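Side-chain contacts in Ets DNA-binding protein pokkuri (Drosophila melanogaster, PDB 1SV0), which represses transcription as an Ets-family regulator that restrains photoreceptor development, this chain being its SAM (Pointed) domain bound to the SAM domain of Mae: residues R23-V26 / R27-L31; T50-D53 / F54-C58. The protein carries 1 engineered substitution. All blocks are in the same frame, centred on the assembly; numbering follows the deposited sequence.

Contact 1 of 2, residues R23-V26 / R27-L31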
ATOM      1  N   ARG A  23       1.715   8.536 -10.294  1.00 24.91           N
ATOM      2  CA  ARG A  23       1.839   7.499 -11.324  1.00 26.04           C
ATOM      3  C   ARG A  23       2.875   6.464 -10.908  1.00 24.70           C
ATOM      4  O   ARG A  23       2.687   5.259 -11.094  1.00 24.92           O
ATOM      5  CB  ARG A  23       2.220   8.115 -12.669  1.00 27.44           C
ATOM      6  CG  ARG A  23       1.172   9.078 -13.210  1.00 32.10           C
ATOM      7  CD  ARG A  23       1.321   9.237 -14.707  1.00 39.29           C
ATOM      8  NE  ARG A  23       0.063   9.642 -15.317  1.00 46.98           N
ATOM      9  CZ  ARG A  23      -0.136  10.805 -15.922  1.00 50.16           C
ATOM     10  NH1 ARG A  23       0.849  11.689 -16.007  1.00 50.68           N
ATOM     11  NH2 ARG A  23      -1.332  11.084 -16.427  1.00 51.75           N
ATOM     12  N   PHE A  24       3.971   6.949 -10.347  1.00 24.26           N
ATOM     13  CA  PHE A  24       5.047   6.096  -9.850  1.00 25.63           C
ATOM     14  C   PHE A  24       4.486   5.205  -8.731  1.00 25.47           C
ATOM     15  O   PHE A  24       4.786   4.014  -8.666  1.00 25.28           O
ATOM     16  CB  PHE A  24       6.174   6.986  -9.307  1.00 29.75           C
ATOM     17  CG  PHE A  24       7.167   6.256  -8.453  1.00 33.23           C
ATOM     18  CD1 PHE A  24       8.266   5.626  -9.026  1.00 35.33           C
ATOM     19  CD2 PHE A  24       6.996   6.192  -7.074  1.00 30.89           C
ATOM     20  CE1 PHE A  24       9.175   4.928  -8.234  1.00 37.75           C
ATOM     21  CE2 PHE A  24       7.895   5.499  -6.277  1.00 37.10           C
ATOM     22  CZ  PHE A  24       8.992   4.870  -6.857  1.00 37.44           C
ATOM     23  N   CYS A  25       3.668   5.784  -7.851  1.00 24.07           N
ATOM     24  CA  CYS A  25       3.070   5.017  -6.749  1.00 24.93           C
ATOM     25  C   CYS A  25       2.095   3.946  -7.232  1.00 24.85           C
ATOM     26  O   CYS A  25       2.075   2.842  -6.703  1.00 22.73           O
ATOM     27  CB  CYS A  25       2.342   5.941  -5.775  1.00 26.65           C
ATOM     28  SG  CYS A  25       3.453   6.906  -4.727  1.00 34.51           S
ATOM     29  N   VAL A  26       1.279   4.283  -8.224  1.00 24.21           N
ATOM     30  CA  VAL A  26       0.319   3.342  -8.771  1.00 24.40           C
ATOM     31  C   VAL A  26       1.061   2.111  -9.300  1.00 26.02           C
ATOM     32  O   VAL A  26       0.630   0.984  -9.082  1.00 26.05           O
ATOM     33  CB  VAL A  26      -0.503   4.002  -9.890  1.00 24.27           C
ATOM     34  CG1 VAL A  26      -1.079   2.940 -10.841  1.00 25.88           C
ATOM     35  CG2 VAL A  26      -1.636   4.812  -9.259  1.00 26.05           C
ATOM     36  N   ARG A  27       2.176   2.337  -9.992  1.00 25.15           N
ATOM     37  CA  ARG A  27       2.984   1.239 -10.515  1.00 26.83           C
ATOM     38  C   ARG A  27       3.704   0.500  -9.383  1.00 28.24           C
ATOM     39  O   ARG A  27       3.583  -0.718  -9.243  1.00 27.80           O
ATOM     40  CB  ARG A  27       4.027   1.761 -11.522  1.00 26.88           C
ATOM     41  CG  ARG A  27       4.955   0.656 -12.055  1.00 29.85           C
ATOM     42  CD  ARG A  27       5.987   1.172 -13.060  1.00 28.60           C
ATOM     43  NE  ARG A  27       6.887   2.160 -12.471  1.00 27.73           N
ATOM     44  CZ  ARG A  27       6.790   3.472 -12.664  1.00 29.35           C
ATOM     45  NH1 ARG A  27       5.835   3.974 -13.438  1.00 26.82           N
ATOM     46  NH2 ARG A  27       7.653   4.285 -12.076  1.00 32.15           N
ATOM     47  N   GLU A  28       4.443   1.238  -8.559  1.00 28.19           N
ATOM     48  CA  GLU A  28       5.206   0.631  -7.469  1.00 29.25           C
ATOM     49  C   GLU A  28       4.407  -0.207  -6.486  1.00 28.94           C
ATOM     50  O   GLU A  28       4.906  -1.202  -5.966  1.00 25.61           O
ATOM     51  CB  GLU A  28       5.970   1.708  -6.692  1.00 33.14           C
ATOM     52  CG  GLU A  28       7.276   2.101  -7.350  1.00 41.97           C
ATOM     53  CD  GLU A  28       8.398   1.122  -7.053  1.00 44.33           C
ATOM     54  OE1 GLU A  28       9.347   1.052  -7.862  1.00 48.70           O
ATOM     55  OE2 GLU A  28       8.339   0.437  -6.007  1.00 46.82           O
ATOM     56  N   PHE A  29       3.172   0.200  -6.227  1.00 27.83           N
ATOM     57  CA  PHE A  29       2.333  -0.515  -5.282  1.00 28.50           C
ATOM     58  C   PHE A  29       1.239  -1.346  -5.952  1.00 27.42           C
ATOM     59  O   PHE A  29       0.447  -1.975  -5.273  1.00 28.60           O
ATOM     60  CB  PHE A  29       1.732   0.491  -4.297  1.00 26.37           C
ATOM     61  CG  PHE A  29       2.762   1.205  -3.474  1.00 30.45           C
ATOM     62  CD1 PHE A  29       2.748   2.588  -3.362  1.00 32.05           C
ATOM     63  CD2 PHE A  29       3.765   0.490  -2.823  1.00 32.05           C
ATOM     64  CE1 PHE A  29       3.710   3.249  -2.614  1.00 34.85           C
ATOM     65  CE2 PHE A  29       4.733   1.144  -2.071  1.00 34.09           C
ATOM     66  CZ  PHE A  29       4.709   2.526  -1.968  1.00 33.96           C
ATOM     67  N   ASP A  30       1.211  -1.345  -7.283  1.00 29.28           N
ATOM     68  CA  ASP A  30       0.221  -2.114  -8.043  1.00 29.43           C
ATOM     69  C   ASP A  30      -1.195  -1.702  -7.627  1.00 31.22           C
ATOM     70  O   ASP A  30      -2.044  -2.547  -7.327  1.00 29.83           O
ATOM     71  CB  ASP A  30       0.419  -3.621  -7.799  1.00 29.97           C
ATOM     72  CG  ASP A  30      -0.157  -4.490  -8.920  1.00 33.42           C
ATOM     73  OD1 ASP A  30      -0.868  -3.957  -9.795  1.00 34.00           O
ATOM     74  OD2 ASP A  30       0.101  -5.718  -8.923  1.00 30.75           O
ATOM     75  N   LEU A  31      -1.437  -0.395  -7.608  1.00 31.12           N
ATOM     76  CA  LEU A  31      -2.744   0.144  -7.237  1.00 33.91           C
ATOM     77  C   LEU A  31      -3.696   0.176  -8.431  1.00 36.46           C
ATOM     78  O   LEU A  31      -3.267   0.150  -9.580  1.00 34.27           O
ATOM     79  CB  LEU A  31      -2.584   1.562  -6.698  1.00 31.78           C
ATOM     80  CG  LEU A  31      -1.580   1.748  -5.559  1.00 34.87           C
ATOM     81  CD1 LEU A  31      -1.555   3.219  -5.176  1.00 34.44           C
ATOM     82  CD2 LEU A  31      -1.956   0.877  -4.362  1.00 28.52           C
TER

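Contact 2 of 2, residues T50-D53 / F54-C58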
ATOM      1  N   THR A  50      -5.528  15.255   4.479  1.00 39.23           N
ATOM      2  CA  THR A  50      -5.606  14.403   5.657  1.00 39.48           C
ATOM      3  C   THR A  50      -5.694  12.971   5.171  1.00 39.74           C
ATOM      4  O   THR A  50      -5.941  12.728   3.989  1.00 39.72           O
ATOM      5  CB  THR A  50      -6.876  14.690   6.481  1.00 39.25           C
ATOM      6  OG1 THR A  50      -8.029  14.304   5.724  1.00 37.35           O
ATOM      7  CG2 THR A  50      -6.972  16.171   6.811  1.00 40.82           C
ATOM      8  N   ARG A  51      -5.509  12.021   6.076  1.00 40.13           N
ATOM      9  CA  ARG A  51      -5.579  10.621   5.689  1.00 41.69           C
ATOM     10  C   ARG A  51      -6.953  10.320   5.098  1.00 41.47           C
ATOM     11  O   ARG A  51      -7.068   9.557   4.141  1.00 39.91           O
ATOM     12  CB  ARG A  51      -5.323   9.716   6.893  1.00 43.93           C
ATOM     13  CG  ARG A  51      -5.190   8.242   6.536  1.00 47.54           C
ATOM     14  CD  ARG A  51      -5.116   7.388   7.789  1.00 51.89           C
ATOM     15  NE  ARG A  51      -4.191   7.954   8.768  1.00 55.52           N
ATOM     16  CZ  ARG A  51      -2.896   8.159   8.547  1.00 57.27           C
ATOM     17  NH1 ARG A  51      -2.359   7.844   7.375  1.00 59.11           N
ATOM     18  NH2 ARG A  51      -2.137   8.687   9.498  1.00 57.16           N
ATOM     19  N   ALA A  52      -7.992  10.926   5.668  1.00 41.48           N
ATOM     20  CA  ALA A  52      -9.355  10.721   5.184  1.00 41.35           C
ATOM     21  C   ALA A  52      -9.523  11.317   3.788  1.00 41.95           C
ATOM     22  O   ALA A  52     -10.265  10.780   2.961  1.00 41.97           O
ATOM     23  CB  ALA A  52     -10.362  11.350   6.150  1.00 43.84           C
ATOM     24  N   ASP A  53      -8.843  12.433   3.528  1.00 41.16           N
ATOM     25  CA  ASP A  53      -8.907  13.070   2.214  1.00 40.54           C
ATOM     26  C   ASP A  53      -8.383  12.088   1.171  1.00 39.60           C
ATOM     27  O   ASP A  53      -9.004  11.875   0.128  1.00 38.32           O
ATOM     28  CB  ASP A  53      -8.041  14.337   2.165  1.00 42.27           C
ATOM     29  CG  ASP A  53      -8.757  15.564   2.686  1.00 45.60           C
ATOM     30  OD1 ASP A  53      -9.956  15.723   2.379  1.00 47.23           O
ATOM     31  OD2 ASP A  53      -8.117  16.380   3.386  1.00 44.35           O
ATOM     32  N   PHE A  54      -7.219  11.509   1.453  1.00 37.89           N
ATOM     33  CA  PHE A  54      -6.614  10.551   0.542  1.00 37.78           C
ATOM     34  C   PHE A  54      -7.535   9.362   0.385  1.00 38.65           C
ATOM     35  O   PHE A  54      -7.719   8.850  -0.720  1.00 38.54           O
ATOM     36  CB  PHE A  54      -5.266  10.066   1.077  1.00 36.22           C
ATOM     37  CG  PHE A  54      -4.089  10.782   0.491  1.00 34.80           C
ATOM     38  CD1 PHE A  54      -3.478  11.823   1.181  1.00 34.62           C
ATOM     39  CD2 PHE A  54      -3.577  10.402  -0.748  1.00 34.81           C
ATOM     40  CE1 PHE A  54      -2.374  12.480   0.649  1.00 33.46           C
ATOM     41  CE2 PHE A  54      -2.466  11.055  -1.295  1.00 33.18           C
ATOM     42  CZ  PHE A  54      -1.864  12.091  -0.592  1.00 36.20           C
ATOM     43  N   GLY A  55      -8.115   8.934   1.502  1.00 39.14           N
ATOM     44  CA  GLY A  55      -9.014   7.796   1.487  1.00 41.50           C
ATOM     45  C   GLY A  55     -10.150   7.982   0.505  1.00 42.94           C
ATOM     46  O   GLY A  55     -10.515   7.053  -0.213  1.00 42.57           O
ATOM     47  N   HIS A  56     -10.706   9.188   0.467  1.00 45.52           N
ATOM     48  CA  HIS A  56     -11.809   9.484  -0.439  1.00 47.40           C
ATOM     49  C   HIS A  56     -11.371   9.480  -1.904  1.00 47.95           C
ATOM     50  O   HIS A  56     -12.106   9.007  -2.770  1.00 48.62           O
ATOM     51  CB  HIS A  56     -12.430  10.840  -0.095  1.00 49.20           C
ATOM     52  CG  HIS A  56     -13.016  10.907   1.281  1.00 51.24           C
ATOM     53  ND1 HIS A  56     -13.768   9.885   1.822  1.00 53.12           N
ATOM     54  CD2 HIS A  56     -12.992  11.890   2.214  1.00 52.08           C
ATOM     55  CE1 HIS A  56     -14.181  10.237   3.027  1.00 52.37           C
ATOM     56  NE2 HIS A  56     -13.724  11.449   3.288  1.00 50.99           N
ATOM     57  N   ARG A  57     -10.177  10.005  -2.172  1.00 47.90           N
ATOM     58  CA  ARG A  57      -9.632  10.069  -3.534  1.00 48.87           C
ATOM     59  C   ARG A  57      -9.041   8.753  -4.036  1.00 48.99           C
ATOM     60  O   ARG A  57      -8.887   8.558  -5.241  1.00 49.65           O
ATOM     61  CB  ARG A  57      -8.555  11.153  -3.630  1.00 48.68           C
ATOM     62  CG  ARG A  57      -9.072  12.553  -3.879  1.00 51.24           C
ATOM     63  CD  ARG A  57      -8.639  13.496  -2.785  1.00 53.99           C
ATOM     64  NE  ARG A  57      -8.754  14.891  -3.191  1.00 56.55           N
ATOM     65  CZ  ARG A  57      -8.878  15.901  -2.339  1.00 59.57           C
ATOM     66  NH1 ARG A  57      -8.910  15.665  -1.034  1.00 61.40           N
ATOM     67  NH2 ARG A  57      -8.964  17.147  -2.790  1.00 61.14           N
ATOM     68  N   CYS A  58      -8.685   7.869  -3.112  1.00 49.18           N
ATOM     69  CA  CYS A  58      -8.114   6.575  -3.468  1.00 50.26           C
ATOM     70  C   CYS A  58      -8.607   5.543  -2.470  1.00 49.98           C
ATOM     71  O   CYS A  58      -7.892   5.173  -1.540  1.00 50.73           O
ATOM     72  CB  CYS A  58      -6.584   6.626  -3.437  1.00 50.86           C
ATOM     73  SG  CYS A  58      -5.786   5.052  -3.864  1.00 51.95           S
TER

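Contact 1 of 2, residues R23-V26 / R27-L31
F24 offers its ring to both R27 and E28, one helical turn further on, and the two approach it in different ways. The first torsion of F24 sets CG anti to the backbone N (chi1 165°) and carries the ring to where E28 can lie over one face. There E28 CG stands 3.6 Å from the ring centroid, a CH-pi contact offset toward the rim, and the carboxylate plane is turned only 24° from the ring. R27 reaches the same phenylalanine through a bend at chi3, which folds its guanidinium back along the helix until NH2 is 3.4 Å from F24 CD1. The guanidinium and ring planes stand almost at right angles, so this is no flat stack. Beneath these side chains, E28 N bonds to F24 O at 2.8 Å, a regular helical link.

V26 belongs to the end of helix 15-28, where the chain turns off in a Schellman motif. With D30 at positive phi, L31 N reaches back to V26 O at 2.9 Å, in the carbonyl plane and on a lone pair, while D30 N bonds to R27 O at 3.1 Å. The same turn brings L31 CB to 4.2 Å from V26 CG2, an apolar pairing that spans the helix end.

E28 OE2 finds its polar partner outside, in a salt bridge with K47 of the Mae chain, and D30 OD2 accepts from the backbone N of R16 of that chain. The chemistry therefore implies a division of labour: the F24 ring, packed by E28 CG and met by R27 NH2, probably helps to hold the E28 chain in place, the Schellman turn sets the position of D30, and their carboxylates are engaged by the partner subunit.

Contact 2 of 2, residues T50-D53 / F54-C58
D53 and R57 run side by side one turn apart and make a long salt bridge, OD1 to NH1 at 3.6 Å. Their planar groups are turned 74° against each other, so the carboxylate does not pair with the guanidinium in a flat, two-pronged way. A bend at chi2 keeps the arginine chain near the backbone, with R57 CD 3.4 Å from D53 O, and R57 NE makes a weak hydrogen bond to L38 O.

The other carboxylate oxygen of D53 serves the helix start. T50 is the N-cap, and with D53 it forms a capping box: D53 N donates to T50 OG1 at 3.0 Å, and T50 N donates to the anti lone pair of D53 OD2, also at 3.0 Å. One aspartate thus takes part in both the cap and the ion pair of helix 51-57 in this SAM domain.

The helical backbone bonds start with F54 N to T50 O at 3.1 Å and run on to R57 N to D53 O at 3.2 Å. Among the rings, H56 lays one face over A52 O, which comes to 3.0 Å from CD2, whereas F54 brings its edge near T50 O and packs on L69 of helix 62-77.

How the contacts relate
The two contacts illustrate local side-chain order at helix boundaries: contact 1 closes helix 15-28 at its C-terminal end, whereas contact 2 takes in the whole of the short helix 51-57, from its N-cap to the first residue beyond it. Their centres lie 16 Å apart and their nearest atoms about 5 Å, without touching. They share two neighbours, L65 of helix 62-77 and L34: C25 and L31 of contact 1 and F54 and C58 of contact 2 all pack on L65, while L34 meets both V26 and C58. They differ in outward role. E28 to L31 meet the Mae chain, whereas no other protein chain of the assembly touches residues 50-58.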